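PDB 6WY9: acyl-CoA dehydrogenase domain protein Tcur3483 from Thermomonospora curvata, which probably acts as an FAD-dependent acyl-CoA dehydrogenase that oxidises a carbon-carbon single bond of its substrate. Local coordinates for residues 332-337 with 385-390. Numbering follows the deposited sequence.
Sequences TKAYGT and GVNEVL. With FDA (dihydroflavine-adenine dinucleotide), chain C.
The start of helix 387-399, which carries part of the FAD pocket, is tied to helix 326-350 through Lys333 and Asn387. Lys333 NZ donates to Gly385 O at 2.6 Å, nearly in line with the C=O bond. It also donates to Asn387 OD1 at 2.7 Å, tilted 25° from the plane of that amide. Asn380 O, ending helix 369-380, and Ala383 O, in the following loop, also accept from Lys333 NZ. At the amide's other end, Asn387 ND2 gives a nearly straight bond to Thr337 OG1 at 3.1 Å, in the amide plane, and another to Glu338. Thr337 OG1, placed between its backbone N and carbonyl carbon (chi1 60°), donates to Lys333 O. The bonds at OD1 and ND2 fix the rotation of the Asn387 amide, while Ala334 CB packs on Asn387 CG at 3.7 Å. This is the all-helical C-terminal domain of the acyl-CoA dehydrogenase fold. Lys333 crosses Leu390 at about a right angle, CD meeting CD1 tightly at 3.5 Å. A methionine in place of Lys333 would probably leave Gly385 O and Asn387 OD1 without their shared donor. Glu388 OE2 accepts from the ribose O2B of the reduced flavin cofactor at 2.8 Å.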
ATOM      1  N   THR A 332       7.595  12.066 -11.223  1.00 39.28           N
ATOM      2  CA  THR A 332       7.297  11.166 -12.340  1.00 41.05           C
ATOM      3  C   THR A 332       8.223   9.963 -12.347  1.00 39.96           C
ATOM      4  O   THR A 332       7.784   8.842 -12.604  1.00 36.99           O
ATOM      5  CB  THR A 332       7.448  11.892 -13.667  1.00 43.83           C
ATOM      6  OG1 THR A 332       6.549  12.995 -13.702  1.00 45.73           O
ATOM      7  CG2 THR A 332       7.109  10.907 -14.845  1.00 45.72           C
ATOM      8  N   LYS A 333       9.520  10.186 -12.111  1.00 40.15           N
ATOM      9  CA  LYS A 333      10.442   9.047 -12.094  1.00 40.68           C
ATOM     10  C   LYS A 333      10.143   8.125 -10.917  1.00 40.20           C
ATOM     11  O   LYS A 333      10.149   6.889 -11.057  1.00 40.69           O
ATOM     12  CB  LYS A 333      11.884   9.572 -12.074  1.00 42.50           C
ATOM     13  CG  LYS A 333      13.013   8.540 -12.203  1.00 44.47           C
ATOM     14  CD  LYS A 333      13.253   7.815 -10.880  1.00 43.86           C
ATOM     15  CE  LYS A 333      14.578   7.024 -10.910  1.00 44.65           C
ATOM     16  NZ  LYS A 333      14.755   6.237  -9.633  1.00 43.30           N
ATOM     17  N   ALA A 334       9.893   8.672  -9.727  1.00 37.28           N
ATOM     18  CA  ALA A 334       9.654   7.740  -8.627  1.00 35.82           C
ATOM     19  C   ALA A 334       8.348   6.973  -8.845  1.00 35.58           C
ATOM     20  O   ALA A 334       8.283   5.750  -8.622  1.00 34.64           O
ATOM     21  CB  ALA A 334       9.643   8.480  -7.279  1.00 35.70           C
ATOM     22  N   TYR A 335       7.293   7.668  -9.281  1.00 35.82           N
ATOM     23  CA  TYR A 335       6.028   6.979  -9.541  1.00 35.42           C
ATOM     24  C   TYR A 335       6.199   5.909 -10.628  1.00 35.03           C
ATOM     25  O   TYR A 335       5.766   4.752 -10.457  1.00 34.18           O
ATOM     26  CB  TYR A 335       4.934   7.984  -9.965  1.00 36.15           C
ATOM     27  CG  TYR A 335       3.675   7.226 -10.363  1.00 36.67           C
ATOM     28  CD1 TYR A 335       2.922   6.565  -9.389  1.00 35.60           C
ATOM     29  CD2 TYR A 335       3.298   7.098 -11.716  1.00 36.53           C
ATOM     30  CE1 TYR A 335       1.783   5.825  -9.744  1.00 36.39           C
ATOM     31  CE2 TYR A 335       2.171   6.362 -12.075  1.00 37.16           C
ATOM     32  CZ  TYR A 335       1.426   5.713 -11.094  1.00 36.36           C
ATOM     33  OH  TYR A 335       0.305   4.961 -11.453  1.00 34.61           O
ATOM     34  N   GLY A 336       6.863   6.265 -11.740  1.00 34.84           N
ATOM     35  CA  GLY A 336       6.956   5.317 -12.855  1.00 36.15           C
ATOM     36  C   GLY A 336       7.749   4.069 -12.502  1.00 37.45           C
ATOM     37  O   GLY A 336       7.286   2.940 -12.712  1.00 37.21           O
ATOM     38  N   THR A 337       8.940   4.246 -11.898  1.00 38.31           N
ATOM     39  CA  THR A 337       9.750   3.073 -11.529  1.00 35.63           C
ATOM     40  C   THR A 337       9.067   2.202 -10.451  1.00 36.23           C
ATOM     41  O   THR A 337       9.161   0.958 -10.497  1.00 35.66           O
ATOM     42  CB  THR A 337      11.170   3.503 -11.086  1.00 34.56           C
ATOM     43  OG1 THR A 337      11.093   4.384  -9.950  1.00 34.08           O
ATOM     44  CG2 THR A 337      11.882   4.226 -12.235  1.00 34.15           C
ATOM     45  N   GLY A 385      18.788   8.538  -9.965  1.00 51.01           N
ATOM     46  CA  GLY A 385      18.108   9.205  -8.868  1.00 48.10           C
ATOM     47  C   GLY A 385      17.422   8.240  -7.901  1.00 46.00           C
ATOM     48  O   GLY A 385      16.629   7.401  -8.299  1.00 45.77           O
ATOM     49  N   VAL A 386      17.692   8.404  -6.618  1.00 44.80           N
ATOM     50  CA  VAL A 386      17.253   7.486  -5.571  1.00 42.08           C
ATOM     51  C   VAL A 386      15.867   7.932  -5.106  1.00 37.55           C
ATOM     52  O   VAL A 386      15.690   9.101  -4.738  1.00 37.60           O
ATOM     53  CB  VAL A 386      18.296   7.520  -4.443  1.00 42.90           C
ATOM     54  CG1 VAL A 386      17.891   6.734  -3.172  1.00 40.52           C
ATOM     55  CG2 VAL A 386      19.658   7.083  -5.016  1.00 46.09           C
ATOM     56  N   ASN A 387      14.866   7.035  -5.136  1.00 36.64           N
ATOM     57  CA  ASN A 387      13.499   7.531  -4.983  1.00 35.95           C
ATOM     58  C   ASN A 387      13.294   8.255  -3.644  1.00 36.30           C
ATOM     59  O   ASN A 387      12.480   9.188  -3.576  1.00 35.99           O
ATOM     60  CB  ASN A 387      12.469   6.392  -5.174  1.00 34.17           C
ATOM     61  CG  ASN A 387      12.298   6.012  -6.650  1.00 36.74           C
ATOM     62  OD1 ASN A 387      13.012   6.545  -7.538  1.00 35.75           O
ATOM     63  ND2 ASN A 387      11.357   5.111  -6.922  1.00 34.33           N
ATOM     64  N   GLU A 388      14.003   7.857  -2.570  1.00 34.81           N
ATOM     65  CA  GLU A 388      13.904   8.625  -1.313  1.00 33.27           C
ATOM     66  C   GLU A 388      14.310  10.089  -1.506  1.00 33.22           C
ATOM     67  O   GLU A 388      13.693  11.005  -0.945  1.00 34.98           O
ATOM     68  CB  GLU A 388      14.791   8.012  -0.216  1.00 32.37           C
ATOM     69  CG  GLU A 388      14.148   6.692   0.383  1.00 34.39           C
ATOM     70  CD  GLU A 388      14.645   5.407  -0.329  1.00 37.17           C
ATOM     71  OE1 GLU A 388      15.025   5.503  -1.521  1.00 38.31           O
ATOM     72  OE2 GLU A 388      14.674   4.325   0.324  1.00 38.44           O
ATOM     73  N   VAL A 389      15.408  10.303  -2.197  1.00 33.77           N
ATOM     74  CA  VAL A 389      15.904  11.657  -2.416  1.00 37.21           C
ATOM     75  C   VAL A 389      14.964  12.404  -3.351  1.00 37.88           C
ATOM     76  O   VAL A 389      14.731  13.614  -3.196  1.00 37.39           O
ATOM     77  CB  VAL A 389      17.342  11.578  -2.940  1.00 38.95           C
ATOM     78  CG1 VAL A 389      17.861  12.963  -3.408  1.00 41.50           C
ATOM     79  CG2 VAL A 389      18.225  11.000  -1.829  1.00 39.67           C
ATOM     80  N   LEU A 390      14.401  11.693  -4.328  1.00 37.68           N
ATOM     81  CA  LEU A 390      13.424  12.331  -5.208  1.00 38.68           C
ATOM     82  C   LEU A 390      12.197  12.791  -4.415  1.00 38.49           C
ATOM     83  O   LEU A 390      11.681  13.889  -4.634  1.00 38.04           O
ATOM     84  CB  LEU A 390      13.051  11.355  -6.328  1.00 37.30           C
ATOM     85  CG  LEU A 390      14.253  11.065  -7.247  1.00 39.32           C
ATOM     86  CD1 LEU A 390      13.778  10.178  -8.419  1.00 40.44           C
ATOM     87  CD2 LEU A 390      14.916  12.295  -7.784  1.00 42.76           C
TER
HETATM   88  PA  FDA C 401      23.545   3.850  -1.701  1.00 36.59           P
HETATM   89  O1A FDA C 401      24.314   3.002  -0.738  1.00 37.23           O
HETATM   90  O2A FDA C 401      23.939   5.324  -1.897  1.00 35.31           O
HETATM   91  O5B FDA C 401      21.955   3.966  -1.128  1.00 38.90           O
HETATM   92  C5B FDA C 401      21.458   2.661  -0.991  1.00 37.80           C
HETATM   93  C4B FDA C 401      19.985   2.795  -0.563  1.00 38.75           C
HETATM   94  O4B FDA C 401      19.994   3.706   0.637  1.00 38.45           O
HETATM   95  C3B FDA C 401      19.137   3.591  -1.558  1.00 37.70           C
HETATM   96  O3B FDA C 401      18.555   2.786  -2.516  1.00 36.38           O
HETATM   97  C2B FDA C 401      18.038   4.122  -0.656  1.00 38.44           C
HETATM   98  O2B FDA C 401      17.086   3.087  -0.199  1.00 38.84           O
HETATM   99  C1B FDA C 401      18.801   4.554   0.634  1.00 38.35           C
HETATM  100  N9A FDA C 401      19.155   5.971   0.689  1.00 38.20           N
HETATM  101  C8A FDA C 401      20.295   6.617   0.172  1.00 37.99           C
HETATM  102  N7A FDA C 401      20.321   7.911   0.467  1.00 37.47           N
HETATM  103  C5A FDA C 401      19.170   8.134   1.193  1.00 36.80           C
HETATM  104  C6A FDA C 401      18.643   9.310   1.748  1.00 36.86           C
HETATM  105  N6A FDA C 401      19.281  10.491   1.640  1.00 35.35           N
HETATM  106  N1A FDA C 401      17.471   9.282   2.420  1.00 36.31           N
HETATM  107  C2A FDA C 401      16.881   8.052   2.483  1.00 37.18           C
HETATM  108  N3A FDA C 401      17.256   6.844   1.996  1.00 35.39           N
HETATM  109  C4A FDA C 401      18.432   6.930   1.356  1.00 37.15           C
HETATM  110  N1  FDA C 401      26.181   4.337 -12.098  1.00 42.49           N
HETATM  111  C2  FDA C 401      27.052   4.992 -12.994  1.00 44.16           C
HETATM  112  O2  FDA C 401      27.836   5.873 -12.577  1.00 45.25           O
HETATM  113  N3  FDA C 401      26.971   4.601 -14.325  1.00 43.57           N
HETATM  114  C4  FDA C 401      26.099   3.603 -14.819  1.00 41.87           C
HETATM  115  O4  FDA C 401      26.120   3.313 -16.008  1.00 40.31           O
HETATM  116  C4X FDA C 401      25.249   2.985 -13.836  1.00 41.06           C
HETATM  117  N5  FDA C 401      24.361   1.987 -14.241  1.00 40.82           N
HETATM  118  C5X FDA C 401      23.932   1.087 -13.302  1.00 38.59           C
HETATM  119  C6  FDA C 401      23.426  -0.108 -13.662  1.00 38.91           C
HETATM  120  C7  FDA C 401      23.018  -1.019 -12.657  1.00 39.36           C
HETATM  121  C7M FDA C 401      22.497  -2.269 -13.078  1.00 39.63           C
HETATM  122  C8  FDA C 401      23.092  -0.721 -11.347  1.00 40.08           C
HETATM  123  C8M FDA C 401      22.656  -1.664 -10.297  1.00 40.97           C
HETATM  124  C9  FDA C 401      23.580   0.520 -10.972  1.00 39.73           C
HETATM  125  C9A FDA C 401      24.010   1.409 -11.951  1.00 39.07           C
HETATM  126  N10 FDA C 401      24.506   2.674 -11.594  1.00 40.09           N
HETATM  127  C10 FDA C 401      25.307   3.329 -12.534  1.00 42.37           C
HETATM  128  C1' FDA C 401      24.702   2.985 -10.149  1.00 40.26           C
HETATM  129  C2' FDA C 401      23.493   3.757  -9.550  1.00 41.26           C
HETATM  130  O2' FDA C 401      23.471   5.027  -9.997  1.00 41.20           O
HETATM  131  C3' FDA C 401      23.724   3.652  -7.974  1.00 40.33           C
HETATM  132  O3' FDA C 401      23.516   2.329  -7.522  1.00 37.90           O
HETATM  133  C4' FDA C 401      22.839   4.645  -7.235  1.00 41.52           C
HETATM  134  O4' FDA C 401      23.322   5.914  -7.514  1.00 43.24           O
HETATM  135  C5' FDA C 401      22.834   4.268  -5.729  1.00 42.98           C
HETATM  136  O5' FDA C 401      24.140   4.402  -5.253  1.00 40.99           O
HETATM  137  P   FDA C 401      24.491   3.136  -4.275  1.00 38.70           P
HETATM  138  O1P FDA C 401      24.275   1.958  -5.095  1.00 37.94           O
HETATM  139  O2P FDA C 401      25.861   3.414  -3.675  1.00 40.06           O
HETATM  140  O3P FDA C 401      23.359   3.060  -3.064  1.00 36.40           O